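Local atomic coordinates of antigen MTB48, Mycobacterial protein (Mycobacterium smegmatis, PDB entry 4WJ1), a protein that is exported by the mycobacterial ESX-1 type VII secretion system and is probably involved in DNA conjugation, at least in the recipient strain. Residues T34-L39 with D222-L227; T42-S47 with P128-A133; K48-A53 with K157-Q162. All coordinates share one frame; numbering follows the deposited sequence.

Interaction 1 (T34-L39 with D222-L227); sequences TKPDEL and DAHDKL
The carboxylate of Asp37 is gripped at both oxygens, and one of its partners, His224, lies across the contact. OD1 of Asp37 takes the backbone N-H of Leu39 at 3.0 Å, an Asx turn that uses the lone pair facing away from OD2, and it also hydrogen-bonds the hydroxyl of Thr42. OD1 is thus held twice, while OD2 faces His224 NE2. NE2 of His224 donates to Asp37 OD2 in a bond modelled at 2.5 Å, a length that may partly reflect coordinate error, with an N-H...O angle of 148°. This His-carboxylate pair joins the loop before helix 40-96, in the PE-like part of EspB, to helix 187-230 of the PPE-like part. One chain thus combines the two modules that pair as separate PE and PPE proteins in related secretion substrates.

Carboxylate and imidazole planes lie only 20° apart, the acid meeting the ring at its edge. With CG anti to the backbone N of His224 (chi1 -171°), the ring stands out from its helix into the loop. Over one face of it lies Pro36, whose CB is 3.7 Å from the ring centroid in a CH-pi contact. Edge and face are therefore engaged by successive loop residues, which limits how the ring can turn. All five touching residues are buried, and the negative acid would be expected to favour added positive charge on the imidazole.

Beyond the polar pair, Leu39, at the N-cap position of helix 40-96, reaches toward Leu227, one helical turn after His224. Ile146 of helix 139-147 touches both leucines, which meet tip to tip through their terminal methyls, with Leu39 CD1 lying 3.7 Å from Leu227 CD2.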
loop_
_atom_site.group_PDB
_atom_site.type_symbol
_atom_site.label_atom_id
_atom_site.label_comp_id
_atom_site.label_asym_id
_atom_site.label_seq_id
_atom_site.Cartn_x
_atom_site.Cartn_y
_atom_site.Cartn_z
ATOM N N THR A 34 -10.347 -4.965 13.591
ATOM C CA THR A 34 -11.342 -6.015 13.765
ATOM C C THR A 34 -12.729 -5.601 13.231
ATOM O O THR A 34 -13.021 -4.411 13.116
ATOM C CB THR A 34 -11.450 -6.419 15.236
ATOM O OG1 THR A 34 -11.825 -5.285 16.019
ATOM C CG2 THR A 34 -10.122 -6.930 15.730
ATOM N N LYS A 35 -13.542 -6.598 12.861
ATOM C CA LYS A 35 -14.964 -6.441 12.486
ATOM C C LYS A 35 -15.789 -5.738 13.551
ATOM O O LYS A 35 -15.631 -6.039 14.724
ATOM C CB LYS A 35 -15.632 -7.805 12.278
ATOM C CG LYS A 35 -15.331 -8.488 11.012
ATOM C CD LYS A 35 -15.278 -9.985 11.229
ATOM C CE LYS A 35 -16.562 -10.480 11.805
ATOM N NZ LYS A 35 -16.596 -11.969 11.776
ATOM N N PRO A 36 -16.721 -4.863 13.145
ATOM C CA PRO A 36 -17.638 -4.205 14.087
ATOM C C PRO A 36 -18.663 -5.177 14.653
ATOM O O PRO A 36 -19.083 -5.015 15.785
ATOM C CB PRO A 36 -18.330 -3.130 13.240
ATOM C CG PRO A 36 -17.622 -3.115 11.923
ATOM C CD PRO A 36 -16.907 -4.403 11.759
ATOM N N ASP A 37 -19.053 -6.178 13.874
ATOM C CA ASP A 37 -20.083 -7.121 14.294
ATOM C C ASP A 37 -19.990 -8.385 13.454
ATOM O O ASP A 37 -19.149 -8.478 12.564
ATOM C CB ASP A 37 -21.476 -6.498 14.165
ATOM C CG ASP A 37 -21.775 -6.021 12.741
ATOM O OD1 ASP A 37 -21.861 -6.875 11.827
ATOM O OD2 ASP A 37 -21.926 -4.790 12.535
ATOM N N GLU A 38 -20.874 -9.340 13.714
ATOM C CA GLU A 38 -20.801 -10.657 13.079
ATOM C C GLU A 38 -21.801 -10.849 11.940
ATOM O O GLU A 38 -22.014 -11.971 11.499
ATOM C CB GLU A 38 -21.025 -11.756 14.121
ATOM C CG GLU A 38 -19.953 -11.847 15.171
ATOM C CD GLU A 38 -18.631 -12.286 14.588
ATOM O OE1 GLU A 38 -18.630 -13.251 13.801
ATOM O OE2 GLU A 38 -17.596 -11.663 14.906
ATOM N N LEU A 39 -22.425 -9.770 11.475
ATOM C CA LEU A 39 -23.287 -9.856 10.303
ATOM C C LEU A 39 -22.497 -10.370 9.110
ATOM O O LEU A 39 -21.303 -10.082 8.972
ATOM C CB LEU A 39 -23.900 -8.500 9.964
ATOM C CG LEU A 39 -24.905 -7.958 10.961
ATOM C CD1 LEU A 39 -25.225 -6.513 10.623
ATOM C CD2 LEU A 39 -26.156 -8.823 10.938
ATOM N N ASP A 222 -19.232 4.434 7.230
ATOM C CA ASP A 222 -20.408 5.280 7.058
ATOM C C ASP A 222 -21.658 4.423 6.954
ATOM O O ASP A 222 -22.678 4.722 7.579
ATOM C CB ASP A 222 -20.287 6.173 5.826
ATOM C CG ASP A 222 -19.289 7.313 6.023
ATOM O OD1 ASP A 222 -18.784 7.470 7.155
ATOM O OD2 ASP A 222 -19.019 8.058 5.047
ATOM N N ALA A 223 -21.576 3.356 6.170
ATOM C CA ALA A 223 -22.720 2.470 5.990
ATOM C C ALA A 223 -23.076 1.781 7.297
ATOM O O ALA A 223 -24.242 1.526 7.584
ATOM C CB ALA A 223 -22.441 1.451 4.930
ATOM N N HIS A 224 -22.061 1.485 8.094
ATOM C CA HIS A 224 -22.293 0.794 9.335
ATOM C C HIS A 224 -22.941 1.733 10.361
ATOM O O HIS A 224 -23.849 1.328 11.082
ATOM C CB HIS A 224 -20.988 0.216 9.879
ATOM C CG HIS A 224 -21.187 -0.689 11.045
ATOM N ND1 HIS A 224 -21.225 -0.227 12.348
ATOM C CD2 HIS A 224 -21.402 -2.023 11.119
ATOM C CE1 HIS A 224 -21.427 -1.239 13.163
ATOM N NE2 HIS A 224 -21.542 -2.346 12.445
ATOM N N ASP A 225 -22.451 2.972 10.415
ATOM C CA ASP A 225 -23.063 4.043 11.195
ATOM C C ASP A 225 -24.554 4.142 10.889
ATOM O O ASP A 225 -25.394 4.164 11.794
ATOM C CB ASP A 225 -22.389 5.389 10.898
ATOM C CG ASP A 225 -21.042 5.554 11.605
ATOM O OD1 ASP A 225 -20.622 4.652 12.360
ATOM O OD2 ASP A 225 -20.400 6.604 11.407
ATOM N N LYS A 226 -24.873 4.197 9.605
ATOM C CA LYS A 226 -26.260 4.301 9.163
ATOM C C LYS A 226 -27.055 3.051 9.558
ATOM O O LYS A 226 -28.245 3.133 9.864
ATOM C CB LYS A 226 -26.304 4.525 7.654
ATOM C CG LYS A 226 -27.647 4.937 7.075
ATOM C CD LYS A 226 -27.437 5.637 5.728
ATOM C CE LYS A 226 -28.410 5.145 4.657
ATOM N NZ LYS A 226 -27.802 5.200 3.275
ATOM N N LEU A 227 -26.392 1.897 9.561
ATOM C CA LEU A 227 -27.055 0.654 9.925
ATOM C C LEU A 227 -27.436 0.711 11.402
ATOM O O LEU A 227 -28.563 0.421 11.786
ATOM C CB LEU A 227 -26.152 -0.545 9.650
ATOM C CG LEU A 227 -26.654 -1.837 10.291
ATOM C CD1 LEU A 227 -27.881 -2.357 9.565
ATOM C CD2 LEU A 227 -25.559 -2.879 10.359
#

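Interaction 2 (T42-S47 with P128-A133); sequences TASVYS and PSAAAA
Ser44 lays its hydroxyl against the methyl group of Ala130, with OG of Ser44 only 3.3 Å from Ala130 CB and almost as near to its CA. The side chain gets there because OG extends anti to the backbone N of Ser44 (chi1 168°), outward from the helix. One turn later Ser47 meets Pro128 in a related way: its OG touches the proline ring at CB, 3.5 Å away. CG of the same ring lies 3.6 Å from the carbonyl oxygen of Ser47.

This is an extended linker running along the outside of a helical bundle. The segment 128-133 belongs to the long connection between helix 40-96 and helix 139-147, and it passes the helix in the reverse sense, Pro128 beside Ser47 and Ala130 beside Ser44. The CB of Ser129, between them, points away from the helix. The face of the helix used here continues with Lys48, which Ala130 touches, and Ala51, which meets Pro128. Val45 instead turns inward to Phe220 of helix 187-230, so successive residues of the helix serve the surface and the bundle interior.

The hydroxyl of Ser47 sits between the backbone N and carbonyl carbon (chi1 65°), bent back over its own helix, where the carbonyl oxygens of Ala43 and Ser44 both lie within reach of its proton.

Across the contact, serine oxygens meet carbon atoms of proline and alanine, with no polar bond between the two segments. Such van der Waals contact is weakly directional, which suggests that shape, more than specific pairing, sets the fit between these two segments.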
loop_
_atom_site.group_PDB
_atom_site.type_symbol
_atom_site.label_atom_id
_atom_site.label_comp_id
_atom_site.label_asym_id
_atom_site.label_seq_id
_atom_site.Cartn_x
_atom_site.Cartn_y
_atom_site.Cartn_z
ATOM N N THR A 42 -21.157 -7.617 7.064
ATOM C CA THR A 42 -20.008 -7.028 7.728
ATOM C C THR A 42 -18.752 -7.870 7.523
ATOM O O THR A 42 -17.698 -7.334 7.239
ATOM C CB THR A 42 -20.267 -6.852 9.214
ATOM O OG1 THR A 42 -21.280 -5.850 9.404
ATOM C CG2 THR A 42 -18.986 -6.429 9.933
ATOM N N ALA A 43 -18.868 -9.190 7.646
ATOM C CA ALA A 43 -17.710 -10.061 7.478
ATOM C C ALA A 43 -17.178 -9.967 6.064
ATOM O O ALA A 43 -15.972 -10.053 5.830
ATOM C CB ALA A 43 -18.064 -11.507 7.795
ATOM N N SER A 44 -18.097 -9.817 5.123
ATOM C CA SER A 44 -17.733 -9.871 3.727
ATOM C C SER A 44 -16.951 -8.627 3.382
ATOM O O SER A 44 -15.831 -8.720 2.882
ATOM C CB SER A 44 -18.965 -9.992 2.843
ATOM O OG SER A 44 -18.605 -9.759 1.491
ATOM N N VAL A 45 -17.537 -7.465 3.668
ATOM C CA VAL A 45 -16.873 -6.196 3.386
ATOM C C VAL A 45 -15.554 -6.120 4.151
ATOM O O VAL A 45 -14.528 -5.757 3.594
ATOM C CB VAL A 45 -17.765 -5.002 3.742
ATOM C CG1 VAL A 45 -16.985 -3.701 3.645
ATOM C CG2 VAL A 45 -18.966 -4.963 2.817
ATOM N N TYR A 46 -15.580 -6.508 5.417
ATOM C CA TYR A 46 -14.366 -6.539 6.225
ATOM C C TYR A 46 -13.229 -7.357 5.611
ATOM O O TYR A 46 -12.095 -6.898 5.538
ATOM C CB TYR A 46 -14.670 -7.099 7.600
ATOM C CG TYR A 46 -13.452 -7.356 8.429
ATOM C CD1 TYR A 46 -12.792 -6.304 9.081
ATOM C CD2 TYR A 46 -12.970 -8.647 8.593
ATOM C CE1 TYR A 46 -11.674 -6.540 9.867
ATOM C CE2 TYR A 46 -11.848 -8.894 9.357
ATOM C CZ TYR A 46 -11.210 -7.842 9.999
ATOM O OH TYR A 46 -10.099 -8.104 10.761
ATOM N N SER A 47 -13.530 -8.578 5.199
ATOM C CA SER A 47 -12.495 -9.458 4.714
ATOM C C SER A 47 -11.929 -8.904 3.404
ATOM O O SER A 47 -10.761 -9.140 3.077
ATOM C CB SER A 47 -13.031 -10.875 4.527
ATOM O OG SER A 47 -14.019 -10.896 3.519
ATOM N N PRO A 128 -11.813 -12.026 -1.510
ATOM C CA PRO A 128 -13.087 -12.613 -1.080
ATOM C C PRO A 128 -14.259 -12.107 -1.918
ATOM O O PRO A 128 -14.205 -10.979 -2.413
ATOM C CB PRO A 128 -13.214 -12.145 0.372
ATOM C CG PRO A 128 -11.844 -11.704 0.767
ATOM C CD PRO A 128 -11.220 -11.173 -0.471
ATOM N N SER A 129 -15.295 -12.927 -2.074
ATOM C CA SER A 129 -16.485 -12.510 -2.811
ATOM C C SER A 129 -17.745 -12.637 -1.947
ATOM O O SER A 129 -17.951 -13.654 -1.281
ATOM C CB SER A 129 -16.635 -13.335 -4.092
ATOM O OG SER A 129 -16.869 -14.695 -3.776
ATOM N N ALA A 130 -18.588 -11.605 -1.967
ATOM C CA ALA A 130 -19.800 -11.575 -1.144
ATOM C C ALA A 130 -20.810 -12.648 -1.542
ATOM O O ALA A 130 -20.672 -13.307 -2.572
ATOM C CB ALA A 130 -20.459 -10.193 -1.211
ATOM N N ALA A 131 -21.824 -12.819 -0.701
ATOM C CA ALA A 131 -22.936 -13.707 -1.010
ATOM C C ALA A 131 -23.792 -13.085 -2.107
ATOM O O ALA A 131 -24.055 -11.878 -2.085
ATOM C CB ALA A 131 -23.778 -13.979 0.247
ATOM N N ALA A 132 -24.220 -13.905 -3.064
ATOM C CA ALA A 132 -25.135 -13.452 -4.108
ATOM C C ALA A 132 -26.404 -12.825 -3.499
ATOM O O ALA A 132 -26.771 -11.688 -3.812
ATOM C CB ALA A 132 -25.487 -14.603 -5.020
ATOM N N ALA A 133 -27.054 -13.564 -2.608
ATOM C CA ALA A 133 -28.216 -13.062 -1.885
ATOM C C ALA A 133 -28.045 -13.323 -0.383
ATOM O O ALA A 133 -28.057 -14.475 0.058
ATOM C CB ALA A 133 -29.504 -13.719 -2.415
#

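Interaction 3 (K48-A53 with K157-Q162); sequences KLMASA and KYFRDQ
A selenium-bearing side chain, the selenomethionine Met50, curls its terminal methyl over the face of the Phe159 ring. The methyl CE of Met50 stands 3.7 Å from the ring centroid, 23° off the normal, and is displaced toward the rim, so that Phe159 CZ is its nearest atom at 3.4 Å. The SE atom lies obliquely at 4.8 Å from the same centroid. Although the CB of Met50 does not point at the opposing helix, bends at chi2 and chi3 swing the end of the chain back toward it.

This is a Met-aromatic contact with CH-pi character, and it lies between helix 40-96 of the PE-like part and helix 154-178 of the PPE-like part of the elongated bundle. The segment axes come no closer than 12.6 Å and cross at 30°, and the long side chain of Phe159 spans much of the gap. Its CG anti to the backbone N (chi1 166°) carries the ring toward helix 40-96. Ala53 then meets the ring at its edge, CB lying 3.9 Å from Phe159 CE2. Trp163, one turn along helix 154-178, touches both Phe159 and Ala53, while Leu49 comes within 4.4 Å of Phe159 CE1 through its CB.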
loop_
_atom_site.group_PDB
_atom_site.type_symbol
_atom_site.label_atom_id
_atom_site.label_comp_id
_atom_site.label_asym_id
_atom_site.label_seq_id
_atom_site.Cartn_x
_atom_site.Cartn_y
_atom_site.Cartn_z
ATOM N N LYS A 48 -12.747 -8.149 2.673
ATOM C CA LYS A 48 -12.282 -7.488 1.449
ATOM C C LYS A 48 -11.274 -6.404 1.785
ATOM O O LYS A 48 -10.182 -6.372 1.222
ATOM C CB LYS A 48 -13.456 -6.893 0.662
ATOM C CG LYS A 48 -14.352 -7.960 0.054
ATOM C CD LYS A 48 -15.406 -7.400 -0.881
ATOM C CE LYS A 48 -16.244 -8.535 -1.462
ATOM N NZ LYS A 48 -17.242 -8.059 -2.455
ATOM N N LEU A 49 -11.630 -5.522 2.714
ATOM C CA LEU A 49 -10.725 -4.456 3.102
ATOM C C LEU A 49 -9.425 -5.006 3.660
ATOM O O LEU A 49 -8.362 -4.459 3.395
ATOM C CB LEU A 49 -11.372 -3.534 4.122
ATOM C CG LEU A 49 -12.500 -2.679 3.564
ATOM C CD1 LEU A 49 -13.272 -2.002 4.706
ATOM C CD2 LEU A 49 -11.955 -1.651 2.598
HETATM N N MSE A 50 -9.503 -6.082 4.435
HETATM C CA MSE A 50 -8.296 -6.672 4.992
HETATM C C MSE A 50 -7.429 -7.237 3.862
HETATM O O MSE A 50 -6.201 -7.170 3.907
HETATM C CB MSE A 50 -8.636 -7.769 6.003
HETATM C CG MSE A 50 -9.320 -7.292 7.276
HETATM SE SE MSE A 50 -8.467 -5.752 8.152
HETATM C CE MSE A 50 -9.647 -4.386 7.400
ATOM N N ALA A 51 -8.076 -7.793 2.848
ATOM C CA ALA A 51 -7.352 -8.418 1.752
ATOM C C ALA A 51 -6.612 -7.350 0.949
ATOM O O ALA A 51 -5.458 -7.524 0.584
ATOM C CB ALA A 51 -8.293 -9.209 0.861
ATOM N N SER A 52 -7.282 -6.232 0.704
ATOM C CA SER A 52 -6.650 -5.101 0.056
ATOM C C SER A 52 -5.471 -4.585 0.875
ATOM O O SER A 52 -4.406 -4.336 0.326
ATOM C CB SER A 52 -7.666 -3.987 -0.176
ATOM O OG SER A 52 -8.595 -4.366 -1.190
ATOM N N ALA A 53 -5.659 -4.439 2.185
ATOM C CA ALA A 53 -4.597 -3.950 3.052
ATOM C C ALA A 53 -3.380 -4.869 2.973
ATOM O O ALA A 53 -2.249 -4.405 2.881
ATOM C CB ALA A 53 -5.080 -3.835 4.499
ATOM N N LYS A 157 -12.676 2.375 11.987
ATOM C CA LYS A 157 -12.468 3.807 11.796
ATOM C C LYS A 157 -11.009 4.179 12.032
ATOM O O LYS A 157 -10.473 5.041 11.354
ATOM C CB LYS A 157 -13.389 4.618 12.703
ATOM C CG LYS A 157 -14.820 4.689 12.171
ATOM C CD LYS A 157 -15.816 5.147 13.224
ATOM C CE LYS A 157 -17.206 5.294 12.617
ATOM N NZ LYS A 157 -18.280 5.309 13.662
ATOM N N TYR A 158 -10.350 3.514 12.970
ATOM C CA TYR A 158 -8.953 3.822 13.208
ATOM C C TYR A 158 -8.087 3.322 12.030
ATOM O O TYR A 158 -7.141 3.981 11.602
ATOM C CB TYR A 158 -8.488 3.203 14.509
ATOM C CG TYR A 158 -7.140 3.701 14.913
ATOM C CD1 TYR A 158 -6.840 5.049 14.833
ATOM C CD2 TYR A 158 -6.158 2.826 15.379
ATOM C CE1 TYR A 158 -5.594 5.523 15.198
ATOM C CE2 TYR A 158 -4.911 3.289 15.742
ATOM C CZ TYR A 158 -4.637 4.642 15.657
ATOM O OH TYR A 158 -3.398 5.112 16.027
ATOM N N PHE A 159 -8.432 2.133 11.549
ATOM C CA PHE A 159 -7.845 1.521 10.379
ATOM C C PHE A 159 -7.958 2.491 9.219
ATOM O O PHE A 159 -6.978 2.764 8.528
ATOM C CB PHE A 159 -8.563 0.186 10.107
ATOM C CG PHE A 159 -8.295 -0.432 8.735
ATOM C CD1 PHE A 159 -9.075 -0.094 7.639
ATOM C CD2 PHE A 159 -7.328 -1.419 8.579
ATOM C CE1 PHE A 159 -8.869 -0.694 6.408
ATOM C CE2 PHE A 159 -7.110 -2.019 7.350
ATOM C CZ PHE A 159 -7.879 -1.653 6.259
ATOM N N ARG A 160 -9.153 3.045 9.043
ATOM C CA ARG A 160 -9.383 4.016 7.988
ATOM C C ARG A 160 -8.463 5.217 8.163
ATOM O O ARG A 160 -7.806 5.641 7.228
ATOM C CB ARG A 160 -10.846 4.454 7.971
ATOM C CG ARG A 160 -11.209 5.413 6.853
ATOM C CD ARG A 160 -11.035 6.871 7.268
ATOM N NE ARG A 160 -11.572 7.125 8.600
ATOM C CZ ARG A 160 -12.854 7.379 8.844
ATOM N NH1 ARG A 160 -13.721 7.399 7.838
ATOM N NH2 ARG A 160 -13.269 7.602 10.089
ATOM N N ASP A 161 -8.418 5.768 9.366
ATOM C CA ASP A 161 -7.549 6.906 9.631
ATOM C C ASP A 161 -6.086 6.570 9.344
ATOM O O ASP A 161 -5.346 7.392 8.798
ATOM C CB ASP A 161 -7.690 7.365 11.085
ATOM C CG ASP A 161 -9.060 7.950 11.397
ATOM O OD1 ASP A 161 -9.834 8.236 10.466
ATOM O OD2 ASP A 161 -9.357 8.139 12.592
ATOM N N GLN A 162 -5.662 5.365 9.715
ATOM C CA GLN A 162 -4.262 5.007 9.565
ATOM C C GLN A 162 -3.841 4.919 8.100
ATOM O O GLN A 162 -2.745 5.320 7.732
ATOM C CB GLN A 162 -3.975 3.678 10.249
ATOM C CG GLN A 162 -4.000 3.710 11.750
ATOM C CD GLN A 162 -3.529 2.409 12.319
ATOM O OE1 GLN A 162 -2.377 2.286 12.688
ATOM N NE2 GLN A 162 -4.417 1.412 12.372
#

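From the N terminus, the loop 34-39 leads into helix 40-96, whose successive segments 42-47 and 48-53 supply one side of interactions 2 and 3. The chain then returns through the linker, and 128-133 closes the loop of interaction 2. Helix 154-178 closes interaction 3 with 157-162, and helix 187-230 closes interaction 1 last. Interaction 1 therefore encloses the other two, whereas interactions 2 and 3 cross, their segments alternating. Together they tie the loop before helix 40-96 and the first part of that helix to two PPE-side helices and to the surface linker. Direct links join them: Asp225 to Lys157 by a salt bridge between interactions 1 and 3, and Lys48 against Pro128 between interactions 2 and 3.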